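Local coordinates for protein gene product PA4716 (Pseudomonas aeruginosa, PDB 1U0K) that is of unknown function but belongs to the PhzF family and is predicted to act as an isomerase, probably of the epimerase type, at residues 105-109 against 121-125; 74-78 against 218-223. One frame throughout, in Å; residues are numbered along the deposited sequence.

In the fold
Interaction 2 brings together the loops leading into two helices and their N-terminal starts: 74-78, which runs into helix 78-90, meets 218-223, which runs into helix 222-234. Its centre lies about 1 Å from the centre of the chain. Interaction 1, the hairpin of strands 106-114 and 117-129, comes between those two segments in sequence, its centre 13 Å from that of interaction 2. The two contacts touch: Gln124 NE2 probably bonds to Gly222 O, and Met122 packs on Ala75 and Gly76. The hairpin thus packs on both segments of interaction 2; His77, rather than the hairpin, lies next to Glu48, the predicted active-site residue.

Interaction 1: 105-109 against 121-125; sequences KSVAL and EMDQG
Leu109 and Met122, the latter present as selenomethionine, lie side by side and point the same way, with Leu109 CD2 3.6 Å from Met122 CB. They form a non-hydrogen-bonded antiparallel pair whose backbones also touch, Leu109 CA lying 3.2 Å from Glu121 O. Farther out, Met122 CE reaches back to Val107 CG1 at 3.9 Å, the chain bending at its last torsion (chi3 -81°) to carry the methyl there. Between 105-109 and 121-125 a single direct backbone hydrogen bond is made, from Asp123 N to Ala108 O at 3.0 Å.

Beyond it the strands splay, and water takes over the pairing. One water is donated to by Ala108 N and in turn donates to Asp123 O, 2.7 Å away; a second donates to both Ser106 O and Asp123 O. Lys105 then closes the gap with its side chain: NZ donates to Gln124 O over 2.7 Å, coming from above the carbonyl plane, and also bonds to Thr162 O. On the other strand Asp123 OD1 accepts from Gly125 N, the N-H meeting the carboxylate from above its plane; the bond closes an Asx turn over Gln124.

This is a two-stranded beta hairpin opening toward its far end. Strand 96-101 pairs with 106-114, and strand 267-282 with 117-129. Val107, Leu109 and Met122 all pack on Leu79, so that this face of the hairpin lies against helix 78-90.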
loop_
_atom_site.group_PDB
_atom_site.type_symbol
_atom_site.label_atom_id
_atom_site.label_comp_id
_atom_site.label_asym_id
_atom_site.label_seq_id
_atom_site.Cartn_x
_atom_site.Cartn_y
_atom_site.Cartn_z
ATOM N N LYS A 105 -17.238 3.986 20.743
ATOM C CA LYS A 105 -18.643 4.337 20.533
ATOM C C LYS A 105 -19.388 3.461 19.520
ATOM O O LYS A 105 -18.799 2.651 18.801
ATOM C CB LYS A 105 -18.763 5.811 20.120
ATOM C CG LYS A 105 -18.100 6.169 18.809
ATOM C CD LYS A 105 -18.205 7.672 18.546
ATOM C CE LYS A 105 -18.560 7.979 17.106
ATOM N NZ LYS A 105 -18.723 9.445 16.873
ATOM N N SER A 106 -20.700 3.659 19.497
ATOM C CA SER A 106 -21.623 3.034 18.562
ATOM C C SER A 106 -21.920 4.020 17.420
ATOM O O SER A 106 -22.039 5.220 17.654
ATOM C CB SER A 106 -22.906 2.678 19.323
ATOM O OG SER A 106 -23.917 2.198 18.465
ATOM N N VAL A 107 -22.038 3.526 16.188
ATOM C CA VAL A 107 -22.336 4.373 15.036
ATOM C C VAL A 107 -23.529 3.823 14.264
ATOM O O VAL A 107 -23.541 2.668 13.865
ATOM C CB VAL A 107 -21.134 4.468 14.069
ATOM C CG1 VAL A 107 -21.443 5.390 12.911
ATOM C CG2 VAL A 107 -19.885 4.924 14.805
ATOM N N ALA A 108 -24.535 4.662 14.070
ATOM C CA ALA A 108 -25.699 4.331 13.274
ATOM C C ALA A 108 -25.443 4.643 11.799
ATOM O O ALA A 108 -24.949 5.718 11.452
ATOM C CB ALA A 108 -26.913 5.113 13.787
ATOM N N LEU A 109 -25.765 3.690 10.932
ATOM C CA LEU A 109 -25.622 3.856 9.489
ATOM C C LEU A 109 -26.888 3.465 8.763
ATOM O O LEU A 109 -27.709 2.722 9.288
ATOM C CB LEU A 109 -24.461 3.015 8.953
ATOM C CG LEU A 109 -23.078 3.421 9.460
ATOM C CD1 LEU A 109 -22.635 2.524 10.579
ATOM C CD2 LEU A 109 -22.068 3.448 8.319
ATOM N N GLU A 121 -24.511 6.144 4.508
ATOM C CA GLU A 121 -24.363 7.326 5.343
ATOM C C GLU A 121 -24.242 6.938 6.803
ATOM O O GLU A 121 -24.828 5.956 7.246
ATOM C CB GLU A 121 -25.588 8.209 5.146
ATOM C CG GLU A 121 -25.587 9.524 5.888
ATOM C CD GLU A 121 -26.899 10.244 5.663
ATOM O OE1 GLU A 121 -27.100 10.773 4.551
ATOM O OE2 GLU A 121 -27.746 10.246 6.581
HETATM N N MSE A 122 -23.482 7.722 7.554
HETATM C CA MSE A 122 -23.284 7.476 8.968
HETATM C C MSE A 122 -23.529 8.746 9.772
HETATM O O MSE A 122 -23.335 9.848 9.263
HETATM C CB MSE A 122 -21.869 6.977 9.218
HETATM C CG MSE A 122 -20.784 8.010 8.972
HETATM SE SE MSE A 122 -19.034 7.183 8.869
HETATM C CE MSE A 122 -18.717 7.017 10.590
ATOM N N ASP A 123 -23.959 8.563 11.019
ATOM C CA ASP A 123 -24.098 9.640 11.994
ATOM C C ASP A 123 -22.899 9.608 12.934
ATOM O O ASP A 123 -22.751 8.698 13.749
ATOM C CB ASP A 123 -25.406 9.469 12.776
ATOM C CG ASP A 123 -25.694 10.633 13.723
ATOM O OD1 ASP A 123 -25.016 11.685 13.643
ATOM O OD2 ASP A 123 -26.598 10.579 14.583
ATOM N N GLN A 124 -22.020 10.597 12.792
ATOM C CA GLN A 124 -20.812 10.681 13.603
ATOM C C GLN A 124 -21.010 11.386 14.948
ATOM O O GLN A 124 -20.079 11.476 15.745
ATOM C CB GLN A 124 -19.706 11.382 12.815
ATOM C CG GLN A 124 -19.342 10.651 11.523
ATOM C CD GLN A 124 -17.996 11.067 10.964
ATOM O OE1 GLN A 124 -17.426 12.075 11.374
ATOM N NE2 GLN A 124 -17.487 10.293 10.027
ATOM N N GLY A 125 -22.222 11.870 15.204
ATOM C CA GLY A 125 -22.504 12.605 16.425
ATOM C C GLY A 125 -21.969 14.016 16.322
ATOM O O GLY A 125 -21.567 14.462 15.250
HETATM O O HOH W 1 -21.881 8.055 16.575
HETATM O O HOH W 2 -24.351 7.322 15.363
#

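Interaction 2: 74-78 against 218-223; sequences FAGHP and DVATGS
His77 reaches across to the backbone of 220-222, starting from a CB that lies 4.0 Å from Gly222 CA. Chi1 of 72° sets CG between the backbone N and the carbonyl carbon, and chi2 of -76° turns ND1 toward Gly222 N. There ND1 accepts a weak but straight hydrogen bond from Gly222 N, 3.4 Å long with 167° at the hydrogen. A water hydrogen-bonds with His77 ND1 at 2.7 Å and accepts from the backbone N of His77 and of Ser223, tying the two segments together. CE1 passes 3.5 Å from Ala220 O, which sits over one face of the ring, offset toward its rim; Pro78 CD covers the opposite face over the centre. The ring is thus sandwiched between a carbonyl oxygen and a proline methylene. At the tip, NE2 is 3.8 Å from Ala220 O.

Both segments run into helices, 78-90 and 222-234, whose N-terminal ends approach each other, as in the two-lobed diaminopimelate epimerase-like fold to which the PhzF family probably conforms. His77 and Pro78, at the start of 78-90, touch Glu48, the predicted active-site residue; the His77 side chain comes within about 3 Å of it, consistent with a place in the active-site region.

Gly222 lies close against the backbone of Gly76 and His77, its CA 4.4 Å from His77 CA. Next to it, Ser223 CB touches Ala75 O at 3.2 Å, while its OG bonds to Tyr166 OH. Asp218 OD2 accepts from Thr221 OG1, and Asn21 ND2 bonds to both Asp218 OD1 and Ala220 O.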
loop_
_atom_site.group_PDB
_atom_site.type_symbol
_atom_site.label_atom_id
_atom_site.label_comp_id
_atom_site.label_asym_id
_atom_site.label_seq_id
_atom_site.Cartn_x
_atom_site.Cartn_y
_atom_site.Cartn_z
ATOM N N PHE A 74 -11.960 4.484 15.595
ATOM C CA PHE A 74 -12.801 5.679 15.517
ATOM C C PHE A 74 -13.627 5.754 14.240
ATOM O O PHE A 74 -13.232 5.225 13.191
ATOM C CB PHE A 74 -11.920 6.926 15.675
ATOM C CG PHE A 74 -10.839 6.761 16.701
ATOM C CD1 PHE A 74 -9.552 6.410 16.330
ATOM C CD2 PHE A 74 -11.125 6.909 18.051
ATOM C CE1 PHE A 74 -8.565 6.238 17.281
ATOM C CE2 PHE A 74 -10.143 6.741 19.004
ATOM C CZ PHE A 74 -8.862 6.404 18.622
ATOM N N ALA A 75 -14.783 6.421 14.337
ATOM C CA ALA A 75 -15.709 6.566 13.218
ATOM C C ALA A 75 -14.972 7.029 11.957
ATOM O O ALA A 75 -14.234 8.012 12.010
ATOM C CB ALA A 75 -16.821 7.557 13.583
ATOM N N GLY A 76 -15.148 6.299 10.851
ATOM C CA GLY A 76 -14.501 6.620 9.573
ATOM C C GLY A 76 -15.211 5.979 8.384
ATOM O O GLY A 76 -16.148 5.202 8.586
ATOM N N HIS A 77 -14.749 6.264 7.159
ATOM C CA HIS A 77 -15.327 5.696 5.925
ATOM C C HIS A 77 -15.236 4.146 5.718
ATOM O O HIS A 77 -15.971 3.606 4.892
ATOM C CB HIS A 77 -14.755 6.386 4.690
ATOM C CG HIS A 77 -13.338 6.019 4.430
ATOM N ND1 HIS A 77 -12.296 6.535 5.169
ATOM C CD2 HIS A 77 -12.793 5.118 3.584
ATOM C CE1 HIS A 77 -11.167 5.982 4.770
ATOM N NE2 HIS A 77 -11.441 5.117 3.812
ATOM N N PRO A 78 -14.356 3.420 6.405
ATOM C CA PRO A 78 -14.506 1.958 6.429
ATOM C C PRO A 78 -15.895 1.529 6.894
ATOM O O PRO A 78 -16.376 0.485 6.469
ATOM C CB PRO A 78 -13.426 1.512 7.409
ATOM C CG PRO A 78 -12.373 2.535 7.233
ATOM C CD PRO A 78 -13.148 3.832 7.149
ATOM N N ASP A 218 -3.904 9.874 1.819
ATOM C CA ASP A 218 -5.209 9.226 1.850
ATOM C C ASP A 218 -6.089 9.881 0.796
ATOM O O ASP A 218 -6.093 11.100 0.672
ATOM C CB ASP A 218 -5.828 9.371 3.248
ATOM C CG ASP A 218 -6.999 8.417 3.499
ATOM O OD1 ASP A 218 -7.122 7.363 2.831
ATOM O OD2 ASP A 218 -7.848 8.647 4.391
ATOM N N VAL A 219 -6.826 9.067 0.051
ATOM C CA VAL A 219 -7.696 9.538 -1.029
ATOM C C VAL A 219 -8.881 10.351 -0.487
ATOM O O VAL A 219 -9.200 11.413 -1.012
ATOM C CB VAL A 219 -8.225 8.351 -1.871
ATOM C CG1 VAL A 219 -9.254 8.809 -2.898
ATOM C CG2 VAL A 219 -7.062 7.607 -2.554
ATOM N N ALA A 220 -9.540 9.840 0.551
ATOM C CA ALA A 220 -10.771 10.444 1.058
ATOM C C ALA A 220 -11.039 9.962 2.481
ATOM O O ALA A 220 -11.354 8.793 2.684
ATOM C CB ALA A 220 -11.939 10.100 0.149
ATOM N N THR A 221 -10.938 10.876 3.448
ATOM C CA THR A 221 -10.859 10.537 4.864
ATOM C C THR A 221 -12.179 10.830 5.576
ATOM O O THR A 221 -12.451 11.969 5.952
ATOM C CB THR A 221 -9.710 11.345 5.506
ATOM O OG1 THR A 221 -8.510 11.179 4.732
ATOM C CG2 THR A 221 -9.340 10.825 6.879
ATOM N N GLY A 222 -12.994 9.799 5.771
ATOM C CA GLY A 222 -14.282 9.962 6.425
ATOM C C GLY A 222 -14.175 10.422 7.870
ATOM O O GLY A 222 -15.073 11.112 8.376
ATOM N N SER A 223 -13.081 10.057 8.534
ATOM C CA SER A 223 -12.879 10.405 9.940
ATOM C C SER A 223 -12.552 11.895 10.111
ATOM O O SER A 223 -12.761 12.443 11.196
ATOM C CB SER A 223 -11.803 9.527 10.592
ATOM O OG SER A 223 -10.590 9.536 9.857
HETATM O O HOH W 3 -11.866 7.220 7.796
#